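Local coordinates for protein GTP pyrophosphokinase (PDB 3IBW) that belongs to an enzyme that transfers pyrophosphate from ATP to GTP, of which this ACT domain is probably a regulatory part, at residues F4-R9 with I51-T56; I8-E13 with F45-M50. The protein carries 1 engineered substitution. All coordinates share one frame; numbering follows the deposited sequence.

Interaction 1: residues F4-R9 with I51-T56; sequences FLAGIR and IFVKNT
Phe4 and Val53 form one end of an antiparallel ladder between strands 4-13 and 44-53, the neighbouring inner strands of the βαββαβ ACT fold. They are a hydrogen-bonded pair, closed by Phe4 N to Val53 O and Val53 N to Phe4 O, both 2.9 Å. Ala6 and Ile51 are a second such pair, with Ala6 N 2.8 Å from Ile51 O. On the face carrying Ala6 and Ile51, the side chains of Phe4 and Val53 lie side by side and point the same way. Val53 CG1, set between its backbone N and carbonyl carbon (chi1 63°), closely approaches the ring at Phe4 CE2, 3.4 Å away, and lies 4.0 Å from Ala6 CB. Past the strand, Asn55 CA meets the edge of the same ring at Phe4 CE2, 3.6 Å off. On the reverse face Leu5 CD1 stands 3.9 Å from the Phe52 ring centroid, 11° off the normal, a CH-pi contact squarely over the ring. Further out, Leu59 and Leu62 of helix 56-67 pack on Ala6 and Ile51, while Arg34 of strand 32-41 touches Leu5 and Phe52. Asn55 OD1 caps helix 56-67 by accepting a hydrogen bond from Lys58 N.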
ATOM      1  N   PHE A   4      -3.218 -18.741  -5.225  1.00 24.43           N
ATOM      2  CA  PHE A   4      -2.755 -19.160  -3.906  1.00 21.33           C
ATOM      3  C   PHE A   4      -2.138 -17.959  -3.194  1.00 21.21           C
ATOM      4  O   PHE A   4      -1.750 -16.976  -3.832  1.00 16.59           O
ATOM      5  CB  PHE A   4      -1.734 -20.304  -4.008  1.00 21.89           C
ATOM      6  CG  PHE A   4      -0.401 -19.886  -4.550  1.00 21.12           C
ATOM      7  CD1 PHE A   4       0.699 -19.755  -3.707  1.00 15.76           C
ATOM      8  CD2 PHE A   4      -0.247 -19.605  -5.903  1.00 20.81           C
ATOM      9  CE1 PHE A   4       1.936 -19.354  -4.207  1.00 18.52           C
ATOM     10  CE2 PHE A   4       0.983 -19.201  -6.411  1.00 24.60           C
ATOM     11  CZ  PHE A   4       2.076 -19.073  -5.560  1.00 19.97           C
ATOM     12  N   LEU A   5      -2.057 -18.043  -1.871  1.00 18.42           N
ATOM     13  CA  LEU A   5      -1.510 -16.958  -1.068  1.00 19.38           C
ATOM     14  C   LEU A   5       0.008 -16.989  -1.027  1.00 16.86           C
ATOM     15  O   LEU A   5       0.608 -18.013  -0.683  1.00 15.96           O
ATOM     16  CB  LEU A   5      -2.062 -17.035   0.363  1.00 19.22           C
ATOM     17  CG  LEU A   5      -1.775 -15.837   1.275  1.00 25.21           C
ATOM     18  CD1 LEU A   5      -2.545 -14.615   0.777  1.00 26.63           C
ATOM     19  CD2 LEU A   5      -2.178 -16.174   2.705  1.00 31.78           C
ATOM     20  N   ALA A   6       0.628 -15.866  -1.389  1.00 16.62           N
ATOM     21  CA  ALA A   6       2.080 -15.741  -1.377  1.00 14.71           C
ATOM     22  C   ALA A   6       2.488 -14.451  -0.667  1.00 17.05           C
ATOM     23  O   ALA A   6       1.725 -13.482  -0.625  1.00 15.84           O
ATOM     24  CB  ALA A   6       2.634 -15.740  -2.796  1.00 11.76           C
ATOM     25  N   GLY A   7       3.696 -14.451  -0.108  1.00 15.78           N
ATOM     26  CA  GLY A   7       4.199 -13.282   0.586  1.00 16.01           C
ATOM     27  C   GLY A   7       5.444 -12.740  -0.089  1.00 16.05           C
ATOM     28  O   GLY A   7       6.258 -13.507  -0.613  1.00 14.50           O
ATOM     29  N   ILE A   8       5.590 -11.416  -0.079  1.00 13.69           N
ATOM     30  CA  ILE A   8       6.745 -10.746  -0.679  1.00 12.78           C
ATOM     31  C   ILE A   8       7.245  -9.685   0.302  1.00 12.58           C
ATOM     32  O   ILE A   8       6.450  -8.936   0.866  1.00 13.64           O
ATOM     33  CB  ILE A   8       6.379  -9.986  -1.989  1.00 14.12           C
ATOM     34  CG1 ILE A   8       5.818 -10.941  -3.043  1.00 13.40           C
ATOM     35  CG2 ILE A   8       7.616  -9.268  -2.532  1.00 12.54           C
ATOM     36  CD1 ILE A   8       5.334 -10.221  -4.293  1.00 14.33           C
ATOM     37  N   ARG A   9       8.556  -9.627   0.506  1.00 10.75           N
ATOM     38  CA  ARG A   9       9.126  -8.622   1.393  1.00  9.35           C
ATOM     39  C   ARG A   9      10.059  -7.722   0.596  1.00 11.46           C
ATOM     40  O   ARG A   9      10.952  -8.203  -0.106  1.00 10.48           O
ATOM     41  CB  ARG A   9       9.901  -9.267   2.540  1.00  9.20           C
ATOM     42  CG  ARG A   9      10.676  -8.260   3.392  1.00 14.12           C
ATOM     43  CD  ARG A   9      11.127  -8.895   4.693  1.00 20.89           C
ATOM     44  NE  ARG A   9      12.031  -8.050   5.473  1.00 17.35           N
ATOM     45  CZ  ARG A   9      11.644  -7.125   6.344  1.00 21.02           C
ATOM     46  NH1 ARG A   9      10.353  -6.896   6.548  1.00 17.14           N
ATOM     47  NH2 ARG A   9      12.550  -6.449   7.038  1.00 20.71           N
ATOM     48  N   ILE A  51      -0.388 -11.503  -1.106  1.00 11.45           N
ATOM     49  CA  ILE A  51      -1.256 -11.418  -2.270  1.00 13.27           C
ATOM     50  C   ILE A  51      -1.700 -12.803  -2.710  1.00 16.76           C
ATOM     51  O   ILE A  51      -1.069 -13.800  -2.348  1.00 17.87           O
ATOM     52  CB  ILE A  51      -0.503 -10.801  -3.490  1.00 16.16           C
ATOM     53  CG1 ILE A  51       0.745 -11.644  -3.820  1.00 17.46           C
ATOM     54  CG2 ILE A  51      -0.098  -9.368  -3.207  1.00 15.45           C
ATOM     55  CD1 ILE A  51       1.401 -11.278  -5.142  1.00 25.19           C
ATOM     56  N   PHE A  52      -2.801 -12.856  -3.460  1.00 18.71           N
ATOM     57  CA  PHE A  52      -3.277 -14.109  -4.046  1.00 21.27           C
ATOM     58  C   PHE A  52      -2.766 -13.997  -5.487  1.00 22.16           C
ATOM     59  O   PHE A  52      -3.042 -13.018  -6.192  1.00 24.34           O
ATOM     60  CB  PHE A  52      -4.799 -14.228  -3.996  1.00 22.33           C
ATOM     61  CG  PHE A  52      -5.300 -14.743  -2.689  1.00 27.88           C
ATOM     62  CD1 PHE A  52      -5.087 -16.066  -2.316  1.00 32.84           C
ATOM     63  CD2 PHE A  52      -5.966 -13.907  -1.818  1.00 37.41           C
ATOM     64  CE1 PHE A  52      -5.523 -16.534  -1.082  1.00 31.67           C
ATOM     65  CE2 PHE A  52      -6.403 -14.368  -0.577  1.00 34.46           C
ATOM     66  CZ  PHE A  52      -6.189 -15.681  -0.214  1.00 35.30           C
ATOM     67  N   VAL A  53      -2.018 -15.007  -5.920  1.00 19.42           N
ATOM     68  CA  VAL A  53      -1.417 -14.994  -7.241  1.00 17.80           C
ATOM     69  C   VAL A  53      -1.661 -16.298  -7.988  1.00 18.90           C
ATOM     70  O   VAL A  53      -1.820 -17.356  -7.383  1.00 15.13           O
ATOM     71  CB  VAL A  53       0.108 -14.675  -7.092  1.00 20.83           C
ATOM     72  CG1 VAL A  53       0.797 -15.767  -6.307  1.00 19.69           C
ATOM     73  CG2 VAL A  53       0.745 -14.478  -8.439  1.00 19.76           C
ATOM     74  N   LYS A  54      -1.692 -16.193  -9.310  1.00 21.44           N
ATOM     75  CA  LYS A  54      -1.948 -17.320 -10.204  1.00 22.38           C
ATOM     76  C   LYS A  54      -1.038 -18.522 -10.053  1.00 21.48           C
ATOM     77  O   LYS A  54      -1.493 -19.654  -9.881  1.00 19.18           O
ATOM     78  CB  LYS A  54      -1.879 -16.834 -11.654  1.00 24.35           C
ATOM     79  CG  LYS A  54      -2.217 -17.877 -12.703  1.00 29.31           C
ATOM     80  CD  LYS A  54      -2.299 -17.264 -14.100  1.00 31.64           C
ATOM     81  CE  LYS A  54      -0.922 -16.955 -14.670  1.00 35.33           C
ATOM     82  NZ  LYS A  54      -0.968 -16.790 -16.156  1.00 39.87           N
ATOM     83  N   ASN A  55       0.260 -18.268 -10.133  1.00 18.22           N
ATOM     84  CA  ASN A  55       1.245 -19.330 -10.036  1.00 17.94           C
ATOM     85  C   ASN A  55       2.605 -18.736  -9.704  1.00 16.47           C
ATOM     86  O   ASN A  55       2.728 -17.520  -9.549  1.00 14.94           O
ATOM     87  CB  ASN A  55       1.315 -20.120 -11.361  1.00 18.02           C
ATOM     88  CG  ASN A  55       1.592 -19.231 -12.576  1.00 22.64           C
ATOM     89  OD1 ASN A  55       2.269 -18.211 -12.472  1.00 17.20           O
ATOM     90  ND2 ASN A  55       1.076 -19.632 -13.737  1.00 19.97           N
ATOM     91  N   THR A  56       3.623 -19.586  -9.608  1.00 17.06           N
ATOM     92  CA  THR A  56       4.959 -19.118  -9.258  1.00 17.72           C
ATOM     93  C   THR A  56       5.585 -18.216 -10.316  1.00 16.78           C
ATOM     94  O   THR A  56       6.243 -17.231  -9.975  1.00 15.51           O
ATOM     95  CB  THR A  56       5.902 -20.302  -8.954  1.00 19.49           C
ATOM     96  OG1 THR A  56       5.272 -21.181  -8.007  1.00 18.85           O
ATOM     97  CG2 THR A  56       7.207 -19.790  -8.346  1.00 17.66           C
TER

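Interaction 2: residues I8-E13 with F45-M50; sequences IRIVGE and FTCNLM
Arg9 and Asn48 face each other as a non-hydrogen-bonded pair in the central antiparallel ladder of the ferredoxin-like ACT fold, where segments 8-13 and 45-50 run nearly antiparallel, at 167°. The backbone bonds come in twos: Ile8 with Leu49, Ile10 with Cys47, and Gly12 with Phe45, Ile10 N lying 2.8 Å from Cys47 O. Between them the Arg9 and Val11 CA atoms direct weaker C-H···O contacts at the carbonyls of Cys47 and Phe45.

The polar side-chain contact is on the face shared by Arg9, Thr46 and Asn48. Arg9 NH1 donates to Asn48 OD1 over 3.1 Å; the oxygen lies in the guanidinium plane, but NH1 is tilted from the amide plane, the two groups being turned 72° apart. The Arg9 chain, extended from CG to NE, also passes along this oxygen, with CG 3.3 Å from OD1, and NH2 rests 3.6 Å from Thr46 CG2. An alanine here would probably leave Asn48 OD1 without this donor and its amide freer to turn, and take away the guanidinium beside Thr46 CG2.

Apolar contacts gather on the opposite face, which helices 18-28 and 56-67 cover. Ile10 CG2 lies 4.0 Å from Phe45 CE1, and Ile8 CD1 meets Leu49 CD2. Phe45, its CG between backbone N and carbonyl carbon (chi1 74°), folds its ring over Gly12, where a CB would clash. Gly12 N sits over one ring face, toward the rim, while Glu13 O lies at the edge, 3.4 Å from Phe45 CD2.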
ATOM      1  N   ILE A   8       5.590 -11.416  -0.079  1.00 13.69           N
ATOM      2  CA  ILE A   8       6.745 -10.746  -0.679  1.00 12.78           C
ATOM      3  C   ILE A   8       7.245  -9.685   0.302  1.00 12.58           C
ATOM      4  O   ILE A   8       6.450  -8.936   0.866  1.00 13.64           O
ATOM      5  CB  ILE A   8       6.379  -9.986  -1.989  1.00 14.12           C
ATOM      6  CG1 ILE A   8       5.818 -10.941  -3.043  1.00 13.40           C
ATOM      7  CG2 ILE A   8       7.616  -9.268  -2.532  1.00 12.54           C
ATOM      8  CD1 ILE A   8       5.334 -10.221  -4.293  1.00 14.33           C
ATOM      9  N   ARG A   9       8.556  -9.627   0.506  1.00 10.75           N
ATOM     10  CA  ARG A   9       9.126  -8.622   1.393  1.00  9.35           C
ATOM     11  C   ARG A   9      10.059  -7.722   0.596  1.00 11.46           C
ATOM     12  O   ARG A   9      10.952  -8.203  -0.106  1.00 10.48           O
ATOM     13  CB  ARG A   9       9.901  -9.267   2.540  1.00  9.20           C
ATOM     14  CG  ARG A   9      10.676  -8.260   3.392  1.00 14.12           C
ATOM     15  CD  ARG A   9      11.127  -8.895   4.693  1.00 20.89           C
ATOM     16  NE  ARG A   9      12.031  -8.050   5.473  1.00 17.35           N
ATOM     17  CZ  ARG A   9      11.644  -7.125   6.344  1.00 21.02           C
ATOM     18  NH1 ARG A   9      10.353  -6.896   6.548  1.00 17.14           N
ATOM     19  NH2 ARG A   9      12.550  -6.449   7.038  1.00 20.71           N
ATOM     20  N   ILE A  10       9.839  -6.415   0.709  1.00 10.77           N
ATOM     21  CA  ILE A  10      10.653  -5.425   0.013  1.00 10.93           C
ATOM     22  C   ILE A  10      11.320  -4.519   1.043  1.00 13.28           C
ATOM     23  O   ILE A  10      10.686  -4.103   2.014  1.00 10.20           O
ATOM     24  CB  ILE A  10       9.787  -4.525  -0.910  1.00 12.65           C
ATOM     25  CG1 ILE A  10       8.981  -5.390  -1.879  1.00 10.33           C
ATOM     26  CG2 ILE A  10      10.665  -3.533  -1.683  1.00  9.58           C
ATOM     27  CD1 ILE A  10       7.501  -5.428  -1.560  1.00 16.96           C
ATOM     28  N   VAL A  11      12.602  -4.231   0.839  1.00 13.08           N
ATOM     29  CA  VAL A  11      13.340  -3.336   1.725  1.00 10.95           C
ATOM     30  C   VAL A  11      14.045  -2.359   0.776  1.00 10.46           C
ATOM     31  O   VAL A  11      14.669  -2.772  -0.208  1.00  9.82           O
ATOM     32  CB  VAL A  11      14.378  -4.095   2.597  1.00 10.45           C
ATOM     33  CG1 VAL A  11      15.078  -3.103   3.539  1.00 13.59           C
ATOM     34  CG2 VAL A  11      13.685  -5.195   3.405  1.00 10.27           C
ATOM     35  N   GLY A  12      13.931  -1.066   1.066  1.00 10.58           N
ATOM     36  CA  GLY A  12      14.538  -0.059   0.215  1.00 10.63           C
ATOM     37  C   GLY A  12      14.848   1.236   0.942  1.00 11.35           C
ATOM     38  O   GLY A  12      14.601   1.353   2.137  1.00 11.39           O
ATOM     39  N   GLU A  13      15.368   2.214   0.211  1.00 14.06           N
ATOM     40  CA  GLU A  13      15.726   3.501   0.795  1.00 16.15           C
ATOM     41  C   GLU A  13      14.507   4.389   0.990  1.00 14.58           C
ATOM     42  O   GLU A  13      13.641   4.459   0.124  1.00 16.11           O
ATOM     43  CB  GLU A  13      16.745   4.215  -0.102  1.00 18.62           C
ATOM     44  CG  GLU A  13      16.225   4.522  -1.498  1.00 23.45           C
ATOM     45  CD  GLU A  13      17.235   5.274  -2.353  1.00 29.68           C
ATOM     46  OE1 GLU A  13      18.437   5.234  -2.029  1.00 31.71           O
ATOM     47  OE2 GLU A  13      16.822   5.900  -3.353  1.00 33.95           O
ATOM     48  N   PHE A  45      12.736   1.726   4.342  1.00 11.56           N
ATOM     49  CA  PHE A  45      11.351   1.317   4.504  1.00 10.90           C
ATOM     50  C   PHE A  45      11.339  -0.194   4.299  1.00 10.07           C
ATOM     51  O   PHE A  45      12.181  -0.746   3.575  1.00 10.10           O
ATOM     52  CB  PHE A  45      10.409   2.008   3.488  1.00 10.60           C
ATOM     53  CG  PHE A  45      10.524   1.477   2.089  1.00 11.25           C
ATOM     54  CD1 PHE A  45       9.882   0.298   1.720  1.00 16.77           C
ATOM     55  CD2 PHE A  45      11.325   2.122   1.157  1.00 14.87           C
ATOM     56  CE1 PHE A  45      10.054  -0.239   0.448  1.00 14.52           C
ATOM     57  CE2 PHE A  45      11.507   1.593  -0.118  1.00 15.11           C
ATOM     58  CZ  PHE A  45      10.866   0.411  -0.474  1.00 14.04           C
ATOM     59  N   THR A  46      10.416  -0.866   4.976  1.00 10.51           N
ATOM     60  CA  THR A  46      10.252  -2.300   4.811  1.00 10.58           C
ATOM     61  C   THR A  46       8.783  -2.462   4.446  1.00 11.46           C
ATOM     62  O   THR A  46       7.930  -1.684   4.890  1.00  8.74           O
ATOM     63  CB  THR A  46      10.558  -3.098   6.095  1.00 14.60           C
ATOM     64  OG1 THR A  46       9.726  -2.638   7.162  1.00 15.15           O
ATOM     65  CG2 THR A  46      12.017  -2.939   6.477  1.00 12.11           C
ATOM     66  N   CYS A  47       8.490  -3.456   3.621  1.00 10.06           N
ATOM     67  CA  CYS A  47       7.122  -3.700   3.202  1.00 10.51           C
ATOM     68  C   CYS A  47       6.870  -5.186   3.044  1.00 10.58           C
ATOM     69  O   CYS A  47       7.533  -5.836   2.238  1.00 12.43           O
ATOM     70  CB  CYS A  47       6.846  -3.015   1.860  1.00 12.14           C
ATOM     71  SG  CYS A  47       5.143  -3.212   1.279  1.00 17.45           S
ATOM     72  N   ASN A  48       5.937  -5.723   3.827  1.00 10.20           N
ATOM     73  CA  ASN A  48       5.559  -7.130   3.728  1.00 12.71           C
ATOM     74  C   ASN A  48       4.191  -7.109   3.049  1.00 14.65           C
ATOM     75  O   ASN A  48       3.252  -6.476   3.532  1.00 13.80           O
ATOM     76  CB  ASN A  48       5.461  -7.786   5.107  1.00 13.93           C
ATOM     77  CG  ASN A  48       6.819  -8.135   5.684  1.00 20.69           C
ATOM     78  OD1 ASN A  48       7.858  -7.895   5.065  1.00 20.66           O
ATOM     79  ND2 ASN A  48       6.817  -8.712   6.875  1.00 24.50           N
ATOM     80  N   LEU A  49       4.094  -7.814   1.929  1.00 14.47           N
ATOM     81  CA  LEU A  49       2.882  -7.874   1.128  1.00 15.81           C
ATOM     82  C   LEU A  49       2.385  -9.305   0.990  1.00 16.07           C
ATOM     83  O   LEU A  49       3.176 -10.206   0.712  1.00 15.66           O
ATOM     84  CB  LEU A  49       3.195  -7.299  -0.266  1.00 15.25           C
ATOM     85  CG  LEU A  49       2.277  -7.520  -1.475  1.00 19.98           C
ATOM     86  CD1 LEU A  49       0.982  -6.744  -1.289  1.00 15.52           C
ATOM     87  CD2 LEU A  49       2.983  -7.063  -2.748  1.00 15.93           C
HETATM   88  N   MSE A  50       1.091  -9.521   1.223  1.00 13.94           N
HETATM   89  CA  MSE A  50       0.502 -10.849   1.045  1.00 15.26           C
HETATM   90  C   MSE A  50      -0.498 -10.661  -0.087  1.00 12.03           C
HETATM   91  O   MSE A  50      -1.358  -9.779  -0.034  1.00 12.48           O
HETATM   92  CB  MSE A  50      -0.238 -11.329   2.294  1.00 17.78           C
HETATM   93  CG  MSE A  50       0.644 -11.484   3.515  1.00 31.42           C
HETATM   94 SE   MSE A  50       1.933 -12.906   3.342  1.00 63.04          SE
HETATM   95  CE  MSE A  50       0.813 -14.259   2.517  1.00 25.71           C
TER

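Interactions 1 and 2 are successive lengths of a single two-strand ladder, their centres about 14 Å apart. Between the segment axes the angle falls from 167° in interaction 2 to 125° in interaction 1, where the pair twists but stays hydrogen-bonded; beyond it strand 44-53 leads into helix 56-67. Ile8, shared by both, also sets its CD1 4.2 Å from Ile51 CD1 on the helix side. On the reverse side, selenomethionine Met50 of interaction 2 reaches into interaction 1: its SE lies 3.6 Å from Gly7 CA, which has no side chain to obstruct it, and its CE packs 3.3 Å from Leu5 CG and 3.4 Å from Ala6 O.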